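Local coordinates for uncharacterized protein MG376 homolog (Mycoplasma pneumoniae, PDB 2HQL) that binds single-stranded DNA as a small protein built on the OB fold, at residues G15-S20 against E61-K66; I50-N53 against E59-K62; L76-E81 against W87-E92; K34-R37 against R42-T45. All coordinates share one frame; numbering follows the deposited sequence.

Interaction 1: residues G15-S20 against E61-K66; sequences GEIESS and EKHTKK
Ile17 reaches from strand 9-22 to the final turn of helix 54-64, and its CD1 methyl makes most of the contact. This methyl lies 3.7 Å from Thr64 OG1 and 3.8 Å from Thr64 CA, so it rests against the hydroxyl and CA of the threonine, not its methyl. The same Ile17 CD1 comes up to the rim of the His63 imidazole, near the ring plane and 4.0 Å from ND1. With CG1 trans to the carbonyl carbon (chi1 -53°) and the chain then extended, CD1 is carried out to the helix, while Ile17 CG2 passes Thr64 OG1 at 4.1 Å. Val31 and Ile70, on the strands flanking strand 9-22, also pack on Ile17. The helix stands between the third and fourth strands of the chain, the place it takes in an OB fold, and here its end meets the first strand. Just beyond Ile17 that strand carries a classic beta bulge, where Glu18 and Ser19 both face Thr32.

Mixed polar and apolar contact continues at Ser20, whose OG lies 4.1 Å from Thr64 CG2. No hydrogen bond crosses between 15-20 and 61-66, and two polar groups of the helix have partners elsewhere: Thr64 OG1 makes a weak bond to Leu60 O, one turn back, and Glu61 OE2 accepts from Trp22 NE1.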
loop_
_atom_site.group_PDB
_atom_site.type_symbol
_atom_site.label_atom_id
_atom_site.label_comp_id
_atom_site.label_asym_id
_atom_site.label_seq_id
_atom_site.Cartn_x
_atom_site.Cartn_y
_atom_site.Cartn_z
ATOM N N GLY A 15 -8.006 1.858 10.239
ATOM C CA GLY A 15 -9.033 2.762 9.764
ATOM C C GLY A 15 -10.398 2.321 10.236
ATOM O O GLY A 15 -10.525 1.341 10.971
ATOM N N GLU A 16 -11.424 3.048 9.810
ATOM C CA GLU A 16 -12.798 2.733 10.176
ATOM C C GLU A 16 -13.458 1.892 9.088
ATOM O O GLU A 16 -13.462 2.269 7.920
ATOM C CB GLU A 16 -13.588 4.036 10.397
ATOM C CG GLU A 16 -15.121 3.925 10.253
ATOM C CD GLU A 16 -15.858 3.685 11.560
ATOM O OE1 GLU A 16 -15.818 4.571 12.440
ATOM O OE2 GLU A 16 -16.489 2.614 11.707
ATOM N N ILE A 17 -14.011 0.748 9.480
ATOM C CA ILE A 17 -14.696 -0.145 8.553
ATOM C C ILE A 17 -15.866 0.601 7.906
ATOM O O ILE A 17 -16.759 1.106 8.602
ATOM C CB ILE A 17 -15.231 -1.385 9.298
ATOM C CG1 ILE A 17 -14.086 -2.034 10.087
ATOM C CG2 ILE A 17 -15.873 -2.354 8.310
ATOM C CD1 ILE A 17 -14.483 -3.236 10.938
ATOM N N GLU A 18 -15.873 0.663 6.578
ATOM C CA GLU A 18 -16.918 1.380 5.854
ATOM C C GLU A 18 -17.975 0.486 5.208
ATOM O O GLU A 18 -19.139 0.873 5.089
ATOM C CB GLU A 18 -16.279 2.261 4.781
ATOM C CG GLU A 18 -15.379 3.365 5.324
ATOM C CD GLU A 18 -16.145 4.413 6.099
ATOM O OE1 GLU A 18 -17.141 4.919 5.543
ATOM O OE2 GLU A 18 -15.761 4.739 7.245
ATOM N N SER A 19 -17.553 -0.702 4.780
ATOM C CA SER A 19 -18.424 -1.672 4.137
ATOM C C SER A 19 -17.596 -2.923 3.928
ATOM O O SER A 19 -16.387 -2.899 4.127
ATOM C CB SER A 19 -18.907 -1.143 2.792
ATOM O OG SER A 19 -17.825 -0.994 1.902
ATOM N N SER A 20 -18.237 -4.016 3.530
ATOM C CA SER A 20 -17.518 -5.267 3.316
ATOM C C SER A 20 -18.408 -6.301 2.640
ATOM O O SER A 20 -19.626 -6.178 2.663
ATOM C CB SER A 20 -17.029 -5.823 4.658
ATOM O OG SER A 20 -18.123 -6.213 5.470
ATOM N N GLU A 61 -14.846 -10.915 9.386
ATOM C CA GLU A 61 -16.287 -10.683 9.372
ATOM C C GLU A 61 -16.836 -10.510 10.790
ATOM O O GLU A 61 -17.767 -9.738 11.010
ATOM C CB GLU A 61 -16.985 -11.840 8.663
ATOM C CG GLU A 61 -18.485 -11.820 8.796
ATOM C CD GLU A 61 -19.140 -12.967 8.070
ATOM O OE1 GLU A 61 -18.730 -14.128 8.289
ATOM O OE2 GLU A 61 -20.065 -12.701 7.281
ATOM N N LYS A 62 -16.255 -11.230 11.747
ATOM C CA LYS A 62 -16.674 -11.131 13.137
ATOM C C LYS A 62 -16.182 -9.814 13.746
ATOM O O LYS A 62 -16.957 -9.078 14.360
ATOM C CB LYS A 62 -16.145 -12.330 13.928
ATOM C CG LYS A 62 -16.829 -13.632 13.533
ATOM C CD LYS A 62 -16.278 -14.849 14.271
ATOM C CE LYS A 62 -17.147 -16.069 13.995
ATOM N NZ LYS A 62 -16.557 -17.321 14.519
ATOM N N HIS A 63 -14.896 -9.520 13.573
ATOM C CA HIS A 63 -14.325 -8.276 14.078
ATOM C C HIS A 63 -15.119 -7.148 13.446
ATOM O O HIS A 63 -15.224 -6.058 13.997
ATOM C CB HIS A 63 -12.856 -8.157 13.668
ATOM C CG HIS A 63 -12.219 -6.854 14.046
ATOM N ND1 HIS A 63 -12.739 -5.639 13.677
ATOM C CD2 HIS A 63 -11.094 -6.588 14.756
ATOM C CE1 HIS A 63 -11.966 -4.670 14.143
ATOM N NE2 HIS A 63 -10.963 -5.220 14.799
ATOM N N THR A 64 -15.679 -7.429 12.277
ATOM C CA THR A 64 -16.484 -6.458 11.556
ATOM C C THR A 64 -17.851 -6.250 12.223
ATOM O O THR A 64 -18.361 -5.133 12.299
ATOM C CB THR A 64 -16.662 -6.919 10.090
ATOM O OG1 THR A 64 -15.616 -6.352 9.288
ATOM C CG2 THR A 64 -18.021 -6.534 9.550
ATOM N N LYS A 65 -18.453 -7.321 12.717
ATOM C CA LYS A 65 -19.752 -7.179 13.351
ATOM C C LYS A 65 -19.616 -6.884 14.835
ATOM O O LYS A 65 -20.567 -7.059 15.595
ATOM C CB LYS A 65 -20.596 -8.439 13.123
ATOM C CG LYS A 65 -21.032 -8.593 11.679
ATOM C CD LYS A 65 -21.931 -9.787 11.475
ATOM C CE LYS A 65 -22.331 -9.924 10.004
ATOM N NZ LYS A 65 -23.256 -11.074 9.728
ATOM N N LYS A 66 -18.442 -6.397 15.236
ATOM C CA LYS A 66 -18.174 -6.089 16.641
ATOM C C LYS A 66 -17.477 -4.744 16.881
ATOM O O LYS A 66 -17.745 -4.075 17.883
ATOM C CB LYS A 66 -17.334 -7.213 17.242
ATOM C CG LYS A 66 -17.074 -7.104 18.722
ATOM C CD LYS A 66 -16.237 -8.279 19.149
ATOM C CE LYS A 66 -15.804 -8.169 20.579
ATOM N NZ LYS A 66 -14.918 -9.315 20.924
#

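Interaction 2: residues I50-N53 against E59-K62; sequences IYAN and ELEK
Leu60, on the inward side of helix 54-64, meets Ala52 near the end of the preceding strand. The CB of Leu60 points toward the strand but remains 4.5 Å from Ala52 CB, so the side chain must bridge the rest of the distance. CG stands trans to the backbone N (chi1 -172°) and continues that outward course, leading the fork of the leucine toward the sheet. There the two methyls part company. CD2 makes the direct contacts: it touches Ala52 CB at 3.7 Å, methyl against methyl, and sits over the adjoining backbone, 4.0 Å from Ala52 N and 4.1 Å from Tyr51 C. The other methyl branches toward Ile50, and Leu60 CD1 stops 4.7 Å from Ile50 CD1, a looser approach than that of its twin.

The contact is buried, apolar and without hydrogen bonds between 50-53 and 59-62. Ile50 and Ala52 both turn their side chains toward the helix, whereas Tyr51 between them points away and packs on Arg77, Thr90 and Glu92 on the other face of the sheet. Leu60 is further enclosed by Val31, Ile70 and Ile93, so residues from several strands converge on this one side chain. Because helix 54-64 follows strand 42-53 directly, the chain folds back and places a hydrophobic residue of the helix against the strand it has just left. Such packing is characteristic of the OB fold, in which a helix between the third and fourth strands caps one end of the curled sheet.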
loop_
_atom_site.group_PDB
_atom_site.type_symbol
_atom_site.label_atom_id
_atom_site.label_comp_id
_atom_site.label_asym_id
_atom_site.label_seq_id
_atom_site.Cartn_x
_atom_site.Cartn_y
_atom_site.Cartn_z
ATOM N N ILE A 50 -9.166 -3.980 1.945
ATOM C CA ILE A 50 -8.380 -5.038 2.544
ATOM C C ILE A 50 -9.190 -6.322 2.440
ATOM O O ILE A 50 -10.402 -6.279 2.234
ATOM C CB ILE A 50 -8.080 -4.715 4.027
ATOM C CG1 ILE A 50 -9.381 -4.595 4.820
ATOM C CG2 ILE A 50 -7.333 -3.390 4.127
ATOM C CD1 ILE A 50 -9.166 -4.424 6.304
ATOM N N TYR A 51 -8.522 -7.466 2.552
ATOM C CA TYR A 51 -9.227 -8.745 2.487
ATOM C C TYR A 51 -8.506 -9.809 3.294
ATOM O O TYR A 51 -7.416 -9.570 3.804
ATOM C CB TYR A 51 -9.390 -9.237 1.039
ATOM C CG TYR A 51 -8.111 -9.639 0.337
ATOM C CD1 TYR A 51 -7.352 -8.699 -0.360
ATOM C CD2 TYR A 51 -7.661 -10.959 0.366
ATOM C CE1 TYR A 51 -6.169 -9.067 -1.017
ATOM C CE2 TYR A 51 -6.477 -11.339 -0.285
ATOM C CZ TYR A 51 -5.737 -10.384 -0.973
ATOM O OH TYR A 51 -4.569 -10.737 -1.611
ATOM N N ALA A 52 -9.136 -10.979 3.409
ATOM C CA ALA A 52 -8.574 -12.107 4.140
ATOM C C ALA A 52 -9.169 -13.414 3.629
ATOM O O ALA A 52 -10.270 -13.441 3.084
ATOM C CB ALA A 52 -8.850 -11.957 5.625
ATOM N N ASN A 53 -8.423 -14.495 3.812
ATOM C CA ASN A 53 -8.849 -15.822 3.386
ATOM C C ASN A 53 -8.900 -16.799 4.565
ATOM O O ASN A 53 -8.416 -16.491 5.659
ATOM C CB ASN A 53 -7.885 -16.351 2.329
ATOM C CG ASN A 53 -8.044 -15.653 1.004
ATOM O OD1 ASN A 53 -8.935 -15.983 0.221
ATOM N ND2 ASN A 53 -7.190 -14.678 0.748
ATOM N N GLU A 59 -12.699 -14.314 10.898
ATOM C CA GLU A 59 -12.311 -13.491 12.038
ATOM C C GLU A 59 -12.631 -12.051 11.642
ATOM O O GLU A 59 -13.165 -11.267 12.429
ATOM C CB GLU A 59 -10.810 -13.583 12.291
ATOM C CG GLU A 59 -10.301 -14.930 12.742
ATOM C CD GLU A 59 -8.787 -14.948 12.868
ATOM O OE1 GLU A 59 -8.242 -14.060 13.571
ATOM O OE2 GLU A 59 -8.142 -15.842 12.267
ATOM N N LEU A 60 -12.293 -11.722 10.398
ATOM C CA LEU A 60 -12.517 -10.391 9.854
ATOM C C LEU A 60 -14.002 -10.022 9.896
ATOM O O LEU A 60 -14.377 -8.952 10.391
ATOM C CB LEU A 60 -11.972 -10.330 8.417
ATOM C CG LEU A 60 -11.911 -8.978 7.688
ATOM C CD1 LEU A 60 -11.300 -7.917 8.609
ATOM C CD2 LEU A 60 -11.089 -9.126 6.397
ATOM N N GLU A 61 -14.846 -10.915 9.386
ATOM C CA GLU A 61 -16.287 -10.683 9.372
ATOM C C GLU A 61 -16.836 -10.510 10.790
ATOM O O GLU A 61 -17.767 -9.738 11.010
ATOM C CB GLU A 61 -16.985 -11.840 8.663
ATOM C CG GLU A 61 -18.485 -11.820 8.796
ATOM C CD GLU A 61 -19.140 -12.967 8.070
ATOM O OE1 GLU A 61 -18.730 -14.128 8.289
ATOM O OE2 GLU A 61 -20.065 -12.701 7.281
ATOM N N LYS A 62 -16.255 -11.230 11.747
ATOM C CA LYS A 62 -16.674 -11.131 13.137
ATOM C C LYS A 62 -16.182 -9.814 13.746
ATOM O O LYS A 62 -16.957 -9.078 14.360
ATOM C CB LYS A 62 -16.145 -12.330 13.928
ATOM C CG LYS A 62 -16.829 -13.632 13.533
ATOM C CD LYS A 62 -16.278 -14.849 14.271
ATOM C CE LYS A 62 -17.147 -16.069 13.995
ATOM N NZ LYS A 62 -16.557 -17.321 14.519
#

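Interaction 3: residues L76-E81 against W87-E92; sequences LRTYLE and WKTTIE
Arg77 and Thr90 form a hydrogen-bonded pair in the antiparallel hairpin of strands 69-81 and 86-96, the last two strands of the OB fold. Arg77 N donates to Thr90 O at 2.8 Å, and Thr90 N returns a bond to Arg77 O of 3.0 Å. Toward the turn, the Tyr79-Lys88 pair is less regular: Lys88 N meets Tyr79 O in a bent, weak bond (129°), and the partner bond from Tyr79 N ends on Lys88 O, whose place is less sure. Arg77 also forms a salt bridge with Glu92, its guanidinium brought side-on to the carboxylate by a bend at chi2 (-59°).

On the same face as Arg77, the Tyr79 ring receives Lys88 CB over one face, a CH-pi contact 3.9 Å from the ring centroid. Thr90 CG2 comes up to the rim of that ring. Leu80 and Trp87 meet on the reverse face, with Leu80 CD1 over the five-membered ring of Trp87, 3.7 Å from its centroid.

The second subunit lies next to this contact. Its Asp46 binds Thr78 OG1, its Tyr48 hydroxyl bonds to Leu76 O, and its Tyr47 ring meets that of Trp87.

In the salt bridge both donors converge on one oxygen: Arg77 NE, the straighter bond, lies 2.7 Å and Arg77 NH2 3.0 Å from Glu92 OE1, which sits 3° out of the guanidinium plane.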
loop_
_atom_site.group_PDB
_atom_site.type_symbol
_atom_site.label_atom_id
_atom_site.label_comp_id
_atom_site.label_asym_id
_atom_site.label_seq_id
_atom_site.Cartn_x
_atom_site.Cartn_y
_atom_site.Cartn_z
ATOM N N LEU A 76 0.921 -5.653 0.675
ATOM C CA LEU A 76 0.367 -4.841 -0.398
ATOM C C LEU A 76 0.354 -5.573 -1.747
ATOM O O LEU A 76 1.402 -5.967 -2.268
ATOM C CB LEU A 76 1.151 -3.535 -0.500
ATOM C CG LEU A 76 0.426 -2.356 -1.146
ATOM C CD1 LEU A 76 -0.897 -2.098 -0.440
ATOM C CD2 LEU A 76 1.304 -1.137 -1.068
ATOM N N ARG A 77 -0.853 -5.756 -2.294
ATOM C CA ARG A 77 -1.087 -6.426 -3.580
ATOM C C ARG A 77 -1.784 -5.466 -4.541
ATOM O O ARG A 77 -2.173 -4.372 -4.159
ATOM C CB ARG A 77 -2.005 -7.645 -3.398
ATOM C CG ARG A 77 -1.598 -8.609 -2.312
ATOM C CD ARG A 77 -0.215 -9.155 -2.576
ATOM N NE ARG A 77 0.033 -10.378 -1.822
ATOM C CZ ARG A 77 1.181 -11.041 -1.847
ATOM N NH1 ARG A 77 2.183 -10.593 -2.581
ATOM N NH2 ARG A 77 1.321 -12.159 -1.151
ATOM N N THR A 78 -1.945 -5.896 -5.787
ATOM C CA THR A 78 -2.623 -5.102 -6.793
ATOM C C THR A 78 -3.247 -6.030 -7.824
ATOM O O THR A 78 -2.890 -7.203 -7.911
ATOM C CB THR A 78 -1.659 -4.165 -7.573
ATOM O OG1 THR A 78 -0.771 -4.957 -8.369
ATOM C CG2 THR A 78 -0.858 -3.278 -6.630
ATOM N N TYR A 79 -4.196 -5.497 -8.592
ATOM C CA TYR A 79 -4.826 -6.235 -9.684
ATOM C C TYR A 79 -5.042 -5.198 -10.776
ATOM O O TYR A 79 -5.020 -3.998 -10.504
ATOM C CB TYR A 79 -6.154 -6.899 -9.269
ATOM C CG TYR A 79 -7.308 -5.962 -8.984
ATOM C CD1 TYR A 79 -7.492 -5.415 -7.720
ATOM C CD2 TYR A 79 -8.241 -5.649 -9.978
ATOM C CE1 TYR A 79 -8.577 -4.584 -7.451
ATOM C CE2 TYR A 79 -9.331 -4.819 -9.716
ATOM C CZ TYR A 79 -9.491 -4.293 -8.451
ATOM O OH TYR A 79 -10.570 -3.478 -8.173
ATOM N N LEU A 80 -5.230 -5.645 -12.008
ATOM C CA LEU A 80 -5.428 -4.710 -13.103
ATOM C C LEU A 80 -6.859 -4.276 -13.395
ATOM O O LEU A 80 -7.786 -5.082 -13.453
ATOM C CB LEU A 80 -4.834 -5.274 -14.387
ATOM C CG LEU A 80 -5.030 -4.424 -15.643
ATOM C CD1 LEU A 80 -4.140 -3.187 -15.574
ATOM C CD2 LEU A 80 -4.705 -5.270 -16.868
ATOM N N GLU A 81 -7.014 -2.972 -13.582
ATOM C CA GLU A 81 -8.283 -2.372 -13.946
ATOM C C GLU A 81 -8.095 -2.287 -15.470
ATOM O O GLU A 81 -7.626 -1.279 -15.995
ATOM C CB GLU A 81 -8.381 -0.974 -13.335
ATOM C CG GLU A 81 -9.699 -0.282 -13.584
ATOM C CD GLU A 81 -10.791 -0.783 -12.658
ATOM O OE1 GLU A 81 -10.651 -1.911 -12.131
ATOM O OE2 GLU A 81 -11.792 -0.057 -12.458
ATOM N N TRP A 87 -3.503 -0.138 -12.143
ATOM C CA TRP A 87 -3.317 -1.291 -11.276
ATOM C C TRP A 87 -3.804 -0.869 -9.906
ATOM O O TRP A 87 -3.154 -0.085 -9.223
ATOM C CB TRP A 87 -1.847 -1.695 -11.213
ATOM C CG TRP A 87 -1.364 -2.251 -12.489
ATOM C CD1 TRP A 87 -1.128 -1.568 -13.644
ATOM C CD2 TRP A 87 -1.136 -3.629 -12.783
ATOM N NE1 TRP A 87 -0.769 -2.438 -14.644
ATOM C CE2 TRP A 87 -0.768 -3.712 -14.140
ATOM C CE3 TRP A 87 -1.209 -4.806 -12.029
ATOM C CZ2 TRP A 87 -0.476 -4.925 -14.760
ATOM C CZ3 TRP A 87 -0.920 -6.005 -12.644
ATOM C CH2 TRP A 87 -0.558 -6.059 -13.994
ATOM N N LYS A 88 -4.963 -1.381 -9.518
ATOM C CA LYS A 88 -5.575 -1.045 -8.240
ATOM C C LYS A 88 -4.846 -1.734 -7.092
ATOM O O LYS A 88 -4.254 -2.786 -7.283
ATOM C CB LYS A 88 -7.060 -1.448 -8.258
ATOM C CG LYS A 88 -7.882 -0.802 -9.379
ATOM C CD LYS A 88 -8.201 0.643 -9.061
ATOM C CE LYS A 88 -8.677 1.431 -10.291
ATOM N NZ LYS A 88 -8.804 2.903 -10.012
ATOM N N THR A 89 -4.885 -1.130 -5.909
ATOM C CA THR A 89 -4.226 -1.683 -4.722
ATOM C C THR A 89 -5.168 -2.283 -3.658
ATOM O O THR A 89 -6.227 -1.725 -3.349
ATOM C CB THR A 89 -3.370 -0.603 -4.047
ATOM O OG1 THR A 89 -2.267 -0.287 -4.897
ATOM C CG2 THR A 89 -2.851 -1.070 -2.709
ATOM N N THR A 90 -4.766 -3.427 -3.109
ATOM C CA THR A 90 -5.521 -4.106 -2.047
ATOM C C THR A 90 -4.517 -4.641 -1.033
ATOM O O THR A 90 -3.371 -4.925 -1.383
ATOM C CB THR A 90 -6.343 -5.327 -2.564
ATOM O OG1 THR A 90 -5.461 -6.308 -3.126
ATOM C CG2 THR A 90 -7.349 -4.898 -3.608
ATOM N N ILE A 91 -4.933 -4.771 0.221
ATOM C CA ILE A 91 -4.032 -5.300 1.232
ATOM C C ILE A 91 -4.480 -6.667 1.702
ATOM O O ILE A 91 -5.579 -6.817 2.218
ATOM C CB ILE A 91 -3.930 -4.409 2.493
ATOM C CG1 ILE A 91 -3.587 -2.961 2.104
ATOM C CG2 ILE A 91 -2.859 -4.976 3.436
ATOM C CD1 ILE A 91 -4.788 -2.140 1.672
ATOM N N GLU A 92 -3.604 -7.653 1.512
ATOM C CA GLU A 92 -3.841 -9.026 1.931
ATOM C C GLU A 92 -3.540 -9.087 3.423
ATOM O O GLU A 92 -2.386 -8.998 3.842
ATOM C CB GLU A 92 -2.903 -9.968 1.181
ATOM C CG GLU A 92 -3.211 -11.435 1.389
ATOM C CD GLU A 92 -2.132 -12.312 0.831
ATOM O OE1 GLU A 92 -1.405 -11.826 -0.057
ATOM O OE2 GLU A 92 -2.011 -13.478 1.266
#

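Interaction 4: residues K34-R37 against R42-T45; sequences KQMR and RLFT
The hairpin of strands 28-39 and 42-53 is joined here by Arg37 and Phe44, an antiparallel hydrogen-bonded pair near the turn. Phe44 N donates to Arg37 O at 2.6 Å, a short bond tilted 22° from the carbonyl plane. The return bond from Arg37 N to Phe44 O is weak at 3.3 Å, and the place of that oxygen is uncertain. The next pair inward, Met36 with Thr45, is non-hydrogen-bonded, its CA atoms 4.5 Å apart.

One face of the hairpin bears Met36 and Thr45. Lys34 lays its aliphatic chain across Thr45 at about a right angle, with Lys34 CD 3.4 Å from Thr45 OG1 and 4.0 Å from Thr45 CB. With CG trans to the backbone N (chi1 167°) and chi2 also extended, CG and CD are laid across the hydroxyl; a bend at chi3 (69°) then turns the rest of the chain. Leu43 CD2 appears to turn back over the opposing backbone near Arg37 O, although the torsions of this leucine are unusual and the branch is placed with less certainty. The Met36 methyl sits near the same branch, its exact position likewise doubtful.

Arg37 and Phe44 project from the other face. Arg37 NH1 is held by a salt bridge to Asp46 and also donates to Thr78 O of the second subunit. The Phe44 ring meets Trp87 of that subunit with planes about 20° apart, and Gln35 binds both Glu14 O and Asn9 of the second subunit. This is the antiparallel hairpin of the second and third strands of an OB fold, here drawn into the dimer interface.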
loop_
_atom_site.group_PDB
_atom_site.type_symbol
_atom_site.label_atom_id
_atom_site.label_comp_id
_atom_site.label_asym_id
_atom_site.label_seq_id
_atom_site.Cartn_x
_atom_site.Cartn_y
_atom_site.Cartn_z
ATOM N N LYS A 34 -11.549 3.359 5.921
ATOM C CA LYS A 34 -11.357 4.794 5.739
ATOM C C LYS A 34 -10.317 5.269 6.751
ATOM O O LYS A 34 -10.359 4.893 7.923
ATOM C CB LYS A 34 -12.659 5.558 6.003
ATOM C CG LYS A 34 -12.462 7.075 6.145
ATOM C CD LYS A 34 -13.723 7.819 6.615
ATOM C CE LYS A 34 -14.088 7.494 8.067
ATOM N NZ LYS A 34 -15.305 8.244 8.533
ATOM N N GLN A 35 -9.377 6.086 6.296
ATOM C CA GLN A 35 -8.360 6.640 7.182
ATOM C C GLN A 35 -8.409 8.135 6.937
ATOM O O GLN A 35 -8.429 8.555 5.787
ATOM C CB GLN A 35 -6.964 6.105 6.836
ATOM C CG GLN A 35 -5.905 6.490 7.865
ATOM C CD GLN A 35 -4.556 5.838 7.632
ATOM O OE1 GLN A 35 -3.754 6.297 6.811
ATOM N NE2 GLN A 35 -4.302 4.752 8.354
ATOM N N MET A 36 -8.435 8.939 7.998
ATOM C CA MET A 36 -8.487 10.394 7.830
ATOM C C MET A 36 -7.213 10.976 7.217
ATOM O O MET A 36 -6.099 10.545 7.512
ATOM C CB MET A 36 -8.799 11.075 9.164
ATOM C CG MET A 36 -10.119 10.606 9.790
ATOM S SD MET A 36 -11.485 10.518 8.587
ATOM C CE MET A 36 -11.742 12.256 8.202
ATOM N N ARG A 37 -7.409 11.972 6.359
ATOM C CA ARG A 37 -6.343 12.631 5.623
ATOM C C ARG A 37 -6.571 14.145 5.679
ATOM O O ARG A 37 -7.696 14.612 5.843
ATOM C CB ARG A 37 -6.396 12.154 4.159
ATOM C CG ARG A 37 -5.351 12.709 3.191
ATOM C CD ARG A 37 -3.970 12.110 3.427
ATOM N NE ARG A 37 -3.080 12.346 2.297
ATOM C CZ ARG A 37 -3.206 11.749 1.114
ATOM N NH1 ARG A 37 -4.181 10.872 0.917
ATOM N NH2 ARG A 37 -2.382 12.051 0.113
ATOM N N ARG A 42 -8.069 21.374 5.231
ATOM C CA ARG A 42 -9.246 20.549 5.005
ATOM C C ARG A 42 -9.051 19.132 5.514
ATOM O O ARG A 42 -8.021 18.513 5.272
ATOM C CB ARG A 42 -9.575 20.527 3.514
ATOM C CG ARG A 42 -9.919 21.900 2.962
ATOM C CD ARG A 42 -11.209 22.441 3.597
ATOM N NE ARG A 42 -12.253 21.412 3.623
ATOM C CZ ARG A 42 -13.559 21.638 3.478
ATOM N NH1 ARG A 42 -14.014 22.864 3.289
ATOM N NH2 ARG A 42 -14.417 20.625 3.518
ATOM N N LEU A 43 -10.038 18.628 6.244
ATOM C CA LEU A 43 -9.983 17.273 6.777
ATOM C C LEU A 43 -10.776 16.455 5.770
ATOM O O LEU A 43 -11.955 16.726 5.513
ATOM C CB LEU A 43 -10.643 17.178 8.157
ATOM C CG LEU A 43 -10.060 16.192 9.187
ATOM C CD1 LEU A 43 -11.208 15.644 10.010
ATOM C CD2 LEU A 43 -9.297 15.035 8.533
ATOM N N PHE A 44 -10.111 15.451 5.215
ATOM C CA PHE A 44 -10.689 14.612 4.189
ATOM C C PHE A 44 -10.607 13.115 4.552
ATOM O O PHE A 44 -10.559 12.758 5.721
ATOM C CB PHE A 44 -9.959 14.911 2.873
ATOM C CG PHE A 44 -10.660 14.399 1.674
ATOM C CD1 PHE A 44 -11.750 15.082 1.144
ATOM C CD2 PHE A 44 -10.284 13.185 1.109
ATOM C CE1 PHE A 44 -12.463 14.554 0.061
ATOM C CE2 PHE A 44 -10.984 12.648 0.037
ATOM C CZ PHE A 44 -12.079 13.332 -0.493
ATOM N N THR A 45 -10.565 12.245 3.552
ATOM C CA THR A 45 -10.529 10.817 3.810
ATOM C C THR A 45 -9.789 9.991 2.752
ATOM O O THR A 45 -9.715 10.373 1.587
ATOM C CB THR A 45 -11.976 10.302 3.944
ATOM O OG1 THR A 45 -11.996 8.875 3.913
ATOM C CG2 THR A 45 -12.833 10.836 2.800
#

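In the fold
Interactions 1 and 2 hold the same helix 54-64 against the sheet from different strands, 9-22 and 42-53. Interaction 2 is buried, with only apolar side chains meeting, interaction 1 partly buried with hydroxyls among the methyls, and neither has a hydrogen bond between its segments. Interactions 3 and 4 are surface contacts within two hairpins of that sheet, held by backbone hydrogen bonds; interaction 3 adds a salt bridge, and both touch the second subunit. Neighbouring strands connect the parts: Tyr51 N of interaction 2 probably bonds to Ile91 O of interaction 3, as Glu16 N of interaction 1 does to Lys34 O of interaction 4. Interactions 2 and 4 lie on opposite sides of the chain's centre, about 23 Å apart between centres.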